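Local coordinates for succinoglycan biosynthesis protein (PDB 2QGM) that is of unknown function but belongs to the erythromycin esterase family and is probably an enzyme related to these esterases, at residues Y253-A258 with E295-K300; H289-Q294 with K329-N334. All blocks are in the same frame, centred on the assembly; numbering follows the deposited sequence.

Contact 1 of 2, residues Y253-A258 with E295-K300; sequences YIWAKA and ETFGGK
Phe297, on the last turn of helix 276-297, leans against Trp255 near the start of helix 253-269, where the two ends of an antiparallel helical hairpin come together. Phe297 has more surface buried here than any other residue. Its CZ lies 3.4 Å from Trp255 CZ2, and its CE2 lies 3.6 Å from that same indole carbon. The planes are not far from parallel, at 29°, but are slid apart with centroids 5.5 Å from each other, so the rings barely overlap. With CG beside the backbone N (chi1 -75°), the long indole of Trp255 extends to Phe297, the two side chains crossing at about a right angle; it also rests on Leu119 of helix 115-127 and Ile168 of strand 166-171. Trp292 meets both Trp255 and Phe297 edge-to-face, which makes this an aromatic cluster at the protein surface. Ile254 supplies the aliphatic part, aiming its CG2 at Thr296, whose OG1 is hydrogen-bonded to Trp292 O one turn back. Beyond Phe297 the chain leaves the helix through Gly298 with positive phi. The Thr296 methyl CG2 stands 4.0 Å above the centre of the Phe297 ring and presses on Ile254 CG2 at 3.5 Å, a tight carbon-carbon approach.

Contact 2 of 2, residues H289-Q294 with K329-N334; sequences HAMWAQ and KERLDN
Met291, present as selenomethionine, reaches from helix 276-297 to Arg331 and Leu332 on the last turn of helix 324-332, the longer helix in the beta-alpha-beta crossover from strand 301-304 to strand 336-344. The polar interactions lie beside the packing of these three residues. Arg331 is stretched out from CG to NE and carries its guanidinium to Asp288, which forms a salt bridge with NH1. Within 329-334, Asp333 N donates to Lys329 O (2.7 Å), and Asp333 leaves helical geometry with positive phi. Lys329 NZ hydrogen-bonds to Asp333 O at 3.2 Å from well above the carbonyl plane. Van der Waals packing makes up the contact itself, and Met291 gives the largest share. Its chain is extended to SE and then bent there (chi3 62°), which turns the terminal methyl along Leu332, with CE 3.8 Å from Leu332 CD2. Met291 and Leu332 run past each other in opposite directions, and both lie on Tyr76 of strand 76-79, the strand between 301-304 and 336-344 in the mixed sheet. The selenium touches the arginine in two ways: Met291 SE lies 3.5 Å from Arg331 CD and, at the guanidinium edge, 3.7 Å from Arg331 NH1.

From the N terminus the chain meets 253-258 first, then 289-294, 295-300 and finally 329-334, so the two contacts cross rather than nest. Contact 1 closes a largely helical loop of 36 residues, the hairpin of helices 253-269 and 276-297. Contact 2 closes one of 34 residues that passes through strand 301-304 into helix 324-332. Helix 276-297 is common to both, meeting its hairpin partner at one side and the crossover helix of the sheet at the other. The centres lie about 14 Å apart. Trp292 packs on Ala258 of contact 1, and Gln294 NE2 makes a probable hydrogen bond to Gly299 O at 3.0 Å, joining the adjoining segments where the helix gives way to strand 301-304.

Contact 1 of 2, residues Y253-A258 with E295-K300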
loop_
_atom_site.group_PDB
_atom_site.type_symbol
_atom_site.label_atom_id
_atom_site.label_comp_id
_atom_site.label_asym_id
_atom_site.label_seq_id
_atom_site.Cartn_x
_atom_site.Cartn_y
_atom_site.Cartn_z
ATOM N N TYR A 253 6.500 -1.819 -24.521
ATOM C CA TYR A 253 7.802 -1.312 -24.105
ATOM C C TYR A 253 7.817 -0.719 -22.698
ATOM O O TYR A 253 8.728 -0.982 -21.911
ATOM C CB TYR A 253 8.303 -0.264 -25.099
ATOM C CG TYR A 253 9.494 0.513 -24.590
ATOM C CD1 TYR A 253 9.360 1.826 -24.156
ATOM C CD2 TYR A 253 10.751 -0.082 -24.513
ATOM C CE1 TYR A 253 10.455 2.535 -23.652
ATOM C CE2 TYR A 253 11.849 0.613 -24.014
ATOM C CZ TYR A 253 11.695 1.924 -23.585
ATOM O OH TYR A 253 12.786 2.612 -23.103
ATOM N N ILE A 254 6.816 0.096 -22.389
ATOM C CA ILE A 254 6.730 0.736 -21.075
ATOM C C ILE A 254 6.843 -0.278 -19.945
ATOM O O ILE A 254 7.642 -0.106 -19.025
ATOM C CB ILE A 254 5.397 1.483 -20.890
ATOM C CG1 ILE A 254 5.271 2.595 -21.939
ATOM C CG2 ILE A 254 5.327 2.080 -19.489
ATOM C CD1 ILE A 254 6.334 3.661 -21.818
ATOM N N TRP A 255 6.045 -1.338 -20.010
ATOM C CA TRP A 255 6.072 -2.335 -18.951
ATOM C C TRP A 255 7.323 -3.200 -18.959
ATOM O O TRP A 255 7.741 -3.683 -17.914
ATOM C CB TRP A 255 4.817 -3.211 -19.002
ATOM C CG TRP A 255 3.589 -2.513 -18.500
ATOM C CD1 TRP A 255 2.572 -1.990 -19.256
ATOM C CD2 TRP A 255 3.256 -2.221 -17.131
ATOM N NE1 TRP A 255 1.636 -1.393 -18.441
ATOM C CE2 TRP A 255 2.030 -1.523 -17.136
ATOM C CE3 TRP A 255 3.877 -2.487 -15.905
ATOM C CZ2 TRP A 255 1.410 -1.082 -15.963
ATOM C CZ3 TRP A 255 3.264 -2.047 -14.728
ATOM C CH2 TRP A 255 2.037 -1.351 -14.769
ATOM N N ALA A 256 7.926 -3.397 -20.127
ATOM C CA ALA A 256 9.150 -4.192 -20.204
ATOM C C ALA A 256 10.280 -3.408 -19.538
ATOM O O ALA A 256 11.047 -3.957 -18.740
ATOM C CB ALA A 256 9.499 -4.491 -21.653
ATOM N N LYS A 257 10.385 -2.123 -19.871
ATOM C CA LYS A 257 11.411 -1.272 -19.280
ATOM C C LYS A 257 11.227 -1.203 -17.762
ATOM O O LYS A 257 12.188 -1.325 -16.997
ATOM C CB LYS A 257 11.331 0.145 -19.864
ATOM C CG LYS A 257 12.261 1.155 -19.193
ATOM C CD LYS A 257 12.112 2.559 -19.798
ATOM C CE LYS A 257 13.119 3.525 -19.175
ATOM N NZ LYS A 257 13.061 4.899 -19.762
ATOM N N ALA A 258 9.983 -1.019 -17.331
ATOM C CA ALA A 258 9.666 -0.915 -15.907
ATOM C C ALA A 258 10.015 -2.186 -15.155
ATOM O O ALA A 258 10.518 -2.128 -14.034
ATOM C CB ALA A 258 8.189 -0.592 -15.720
ATOM N N GLU A 295 3.750 9.326 -13.256
ATOM C CA GLU A 295 4.406 9.995 -14.369
ATOM C C GLU A 295 4.232 9.289 -15.706
ATOM O O GLU A 295 4.312 9.919 -16.757
ATOM C CB GLU A 295 5.898 10.179 -14.085
ATOM C CG GLU A 295 6.678 8.900 -13.898
ATOM C CD GLU A 295 8.169 9.145 -13.712
ATOM O OE1 GLU A 295 8.845 9.504 -14.701
ATOM O OE2 GLU A 295 8.656 8.990 -12.573
ATOM N N THR A 296 3.973 7.989 -15.668
ATOM C CA THR A 296 3.812 7.223 -16.897
ATOM C C THR A 296 2.394 7.209 -17.444
ATOM O O THR A 296 2.183 7.384 -18.644
ATOM C CB THR A 296 4.266 5.768 -16.692
ATOM O OG1 THR A 296 5.619 5.758 -16.222
ATOM C CG2 THR A 296 4.187 4.997 -18.008
ATOM N N PHE A 297 1.423 7.026 -16.561
ATOM C CA PHE A 297 0.030 6.931 -16.985
ATOM C C PHE A 297 -0.817 8.178 -16.741
ATOM O O PHE A 297 -1.910 8.303 -17.289
ATOM C CB PHE A 297 -0.596 5.717 -16.304
ATOM C CG PHE A 297 0.098 4.425 -16.644
ATOM C CD1 PHE A 297 0.077 3.935 -17.951
ATOM C CD2 PHE A 297 0.800 3.712 -15.670
ATOM C CE1 PHE A 297 0.743 2.757 -18.285
ATOM C CE2 PHE A 297 1.471 2.530 -15.994
ATOM C CZ PHE A 297 1.446 2.048 -17.306
ATOM N N GLY A 298 -0.313 9.099 -15.927
ATOM C CA GLY A 298 -1.053 10.318 -15.651
ATOM C C GLY A 298 -2.262 10.053 -14.781
ATOM O O GLY A 298 -2.327 9.023 -14.116
ATOM N N GLY A 299 -3.227 10.966 -14.793
ATOM C CA GLY A 299 -4.410 10.792 -13.966
ATOM C C GLY A 299 -4.033 11.063 -12.524
ATOM O O GLY A 299 -3.361 12.052 -12.242
ATOM N N LYS A 300 -4.463 10.193 -11.615
ATOM C CA LYS A 300 -4.142 10.340 -10.199
ATOM C C LYS A 300 -3.822 8.962 -9.633
ATOM O O LYS A 300 -4.313 7.949 -10.132
ATOM C CB LYS A 300 -5.312 10.967 -9.443
ATOM C CG LYS A 300 -5.669 12.371 -9.901
ATOM C CD LYS A 300 -6.866 12.874 -9.110
ATOM C CE LYS A 300 -7.208 14.306 -9.447
ATOM N NZ LYS A 300 -8.477 14.695 -8.778
#

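Contact 2 of 2, residues H289-Q294 with K329-N334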
loop_
_atom_site.group_PDB
_atom_site.type_symbol
_atom_site.label_atom_id
_atom_site.label_comp_id
_atom_site.label_asym_id
_atom_site.label_seq_id
_atom_site.Cartn_x
_atom_site.Cartn_y
_atom_site.Cartn_z
ATOM N N HIS A 289 8.170 3.301 -7.408
ATOM C CA HIS A 289 7.157 2.657 -8.230
ATOM C C HIS A 289 5.847 3.437 -8.258
ATOM O O HIS A 289 5.221 3.557 -9.312
ATOM C CB HIS A 289 6.928 1.223 -7.760
ATOM C CG HIS A 289 7.978 0.269 -8.242
ATOM N ND1 HIS A 289 8.239 -0.933 -7.619
ATOM C CD2 HIS A 289 8.824 0.334 -9.298
ATOM C CE1 HIS A 289 9.198 -1.566 -8.270
ATOM N NE2 HIS A 289 9.572 -0.820 -9.293
ATOM N N ALA A 290 5.444 3.984 -7.117
ATOM C CA ALA A 290 4.206 4.758 -7.061
ATOM C C ALA A 290 4.296 5.985 -7.972
ATOM O O ALA A 290 3.355 6.297 -8.709
ATOM C CB ALA A 290 3.932 5.184 -5.642
HETATM N N MSE A 291 5.432 6.678 -7.913
HETATM C CA MSE A 291 5.648 7.857 -8.737
HETATM C C MSE A 291 5.848 7.486 -10.196
HETATM O O MSE A 291 5.485 8.249 -11.084
HETATM C CB MSE A 291 6.832 8.661 -8.192
HETATM C CG MSE A 291 6.449 9.342 -6.881
HETATM SE SE MSE A 291 7.802 10.442 -6.050
HETATM C CE MSE A 291 8.018 11.767 -7.447
ATOM N N TRP A 292 6.413 6.311 -10.453
ATOM C CA TRP A 292 6.596 5.888 -11.831
ATOM C C TRP A 292 5.212 5.731 -12.473
ATOM O O TRP A 292 5.005 6.081 -13.628
ATOM C CB TRP A 292 7.342 4.553 -11.905
ATOM C CG TRP A 292 7.229 3.907 -13.252
ATOM C CD1 TRP A 292 7.979 4.175 -14.361
ATOM C CD2 TRP A 292 6.265 2.926 -13.642
ATOM N NE1 TRP A 292 7.539 3.418 -15.422
ATOM C CE2 TRP A 292 6.481 2.640 -15.007
ATOM C CE3 TRP A 292 5.231 2.256 -12.971
ATOM C CZ2 TRP A 292 5.704 1.718 -15.718
ATOM C CZ3 TRP A 292 4.457 1.339 -13.674
ATOM C CH2 TRP A 292 4.700 1.079 -15.036
ATOM N N ALA A 293 4.265 5.205 -11.706
ATOM C CA ALA A 293 2.926 4.998 -12.217
ATOM C C ALA A 293 2.266 6.322 -12.591
ATOM O O ALA A 293 1.625 6.435 -13.642
ATOM C CB ALA A 293 2.078 4.270 -11.186
ATOM N N GLN A 294 2.420 7.317 -11.726
ATOM C CA GLN A 294 1.824 8.627 -11.955
ATOM C C GLN A 294 2.425 9.317 -13.171
ATOM O O GLN A 294 1.705 9.826 -14.026
ATOM C CB GLN A 294 2.022 9.516 -10.730
ATOM C CG GLN A 294 1.494 10.932 -10.888
ATOM C CD GLN A 294 0.005 10.981 -11.175
ATOM O OE1 GLN A 294 -0.772 10.177 -10.656
ATOM N NE2 GLN A 294 -0.401 11.936 -12.000
ATOM N N LYS A 329 6.220 12.079 0.914
ATOM C CA LYS A 329 5.911 13.394 1.478
ATOM C C LYS A 329 7.030 14.386 1.147
ATOM O O LYS A 329 6.762 15.536 0.803
ATOM C CB LYS A 329 5.726 13.301 2.995
ATOM C CG LYS A 329 5.331 14.627 3.653
ATOM C CD LYS A 329 3.976 15.126 3.150
ATOM C CE LYS A 329 3.551 16.398 3.876
ATOM N NZ LYS A 329 2.307 16.995 3.302
ATOM N N GLU A 330 8.278 13.929 1.235
ATOM C CA GLU A 330 9.436 14.773 0.943
ATOM C C GLU A 330 9.467 15.234 -0.505
ATOM O O GLU A 330 9.638 16.427 -0.799
ATOM C CB GLU A 330 10.737 14.017 1.225
ATOM C CG GLU A 330 11.009 13.749 2.692
ATOM C CD GLU A 330 12.193 12.819 2.901
ATOM O OE1 GLU A 330 13.267 13.071 2.312
ATOM O OE2 GLU A 330 12.054 11.842 3.668
ATOM N N ARG A 331 9.321 14.277 -1.412
ATOM C CA ARG A 331 9.346 14.543 -2.843
ATOM C C ARG A 331 8.108 15.253 -3.361
ATOM O O ARG A 331 8.199 16.053 -4.290
ATOM C CB ARG A 331 9.471 13.237 -3.623
ATOM C CG ARG A 331 10.661 12.370 -3.280
ATOM C CD ARG A 331 10.580 11.066 -4.060
ATOM N NE ARG A 331 11.623 10.118 -3.685
ATOM C CZ ARG A 331 11.690 8.876 -4.152
ATOM N NH1 ARG A 331 10.773 8.446 -5.009
ATOM N NH2 ARG A 331 12.667 8.064 -3.763
ATOM N N LEU A 332 6.956 14.954 -2.767
ATOM C CA LEU A 332 5.700 15.520 -3.241
ATOM C C LEU A 332 5.071 16.646 -2.427
ATOM O O LEU A 332 4.231 17.379 -2.943
ATOM C CB LEU A 332 4.688 14.385 -3.410
ATOM C CG LEU A 332 5.167 13.267 -4.343
ATOM C CD1 LEU A 332 4.211 12.093 -4.247
ATOM C CD2 LEU A 332 5.258 13.771 -5.788
ATOM N N ASP A 333 5.473 16.781 -1.168
ATOM C CA ASP A 333 4.932 17.817 -0.290
ATOM C C ASP A 333 3.401 17.739 -0.217
ATOM O O ASP A 333 2.862 16.713 0.185
ATOM C CB ASP A 333 5.393 19.206 -0.762
ATOM C CG ASP A 333 5.028 20.312 0.222
ATOM O OD1 ASP A 333 5.199 20.111 1.443
ATOM O OD2 ASP A 333 4.577 21.385 -0.227
ATOM N N ASN A 334 2.698 18.801 -0.606
ATOM C CA ASN A 334 1.240 18.789 -0.525
ATOM C C ASN A 334 0.523 18.000 -1.615
ATOM O O ASN A 334 -0.709 17.923 -1.617
ATOM C CB ASN A 334 0.697 20.219 -0.497
ATOM C CG ASN A 334 0.859 20.874 0.863
ATOM O OD1 ASN A 334 0.632 22.072 1.022
ATOM N ND2 ASN A 334 1.250 20.084 1.857
#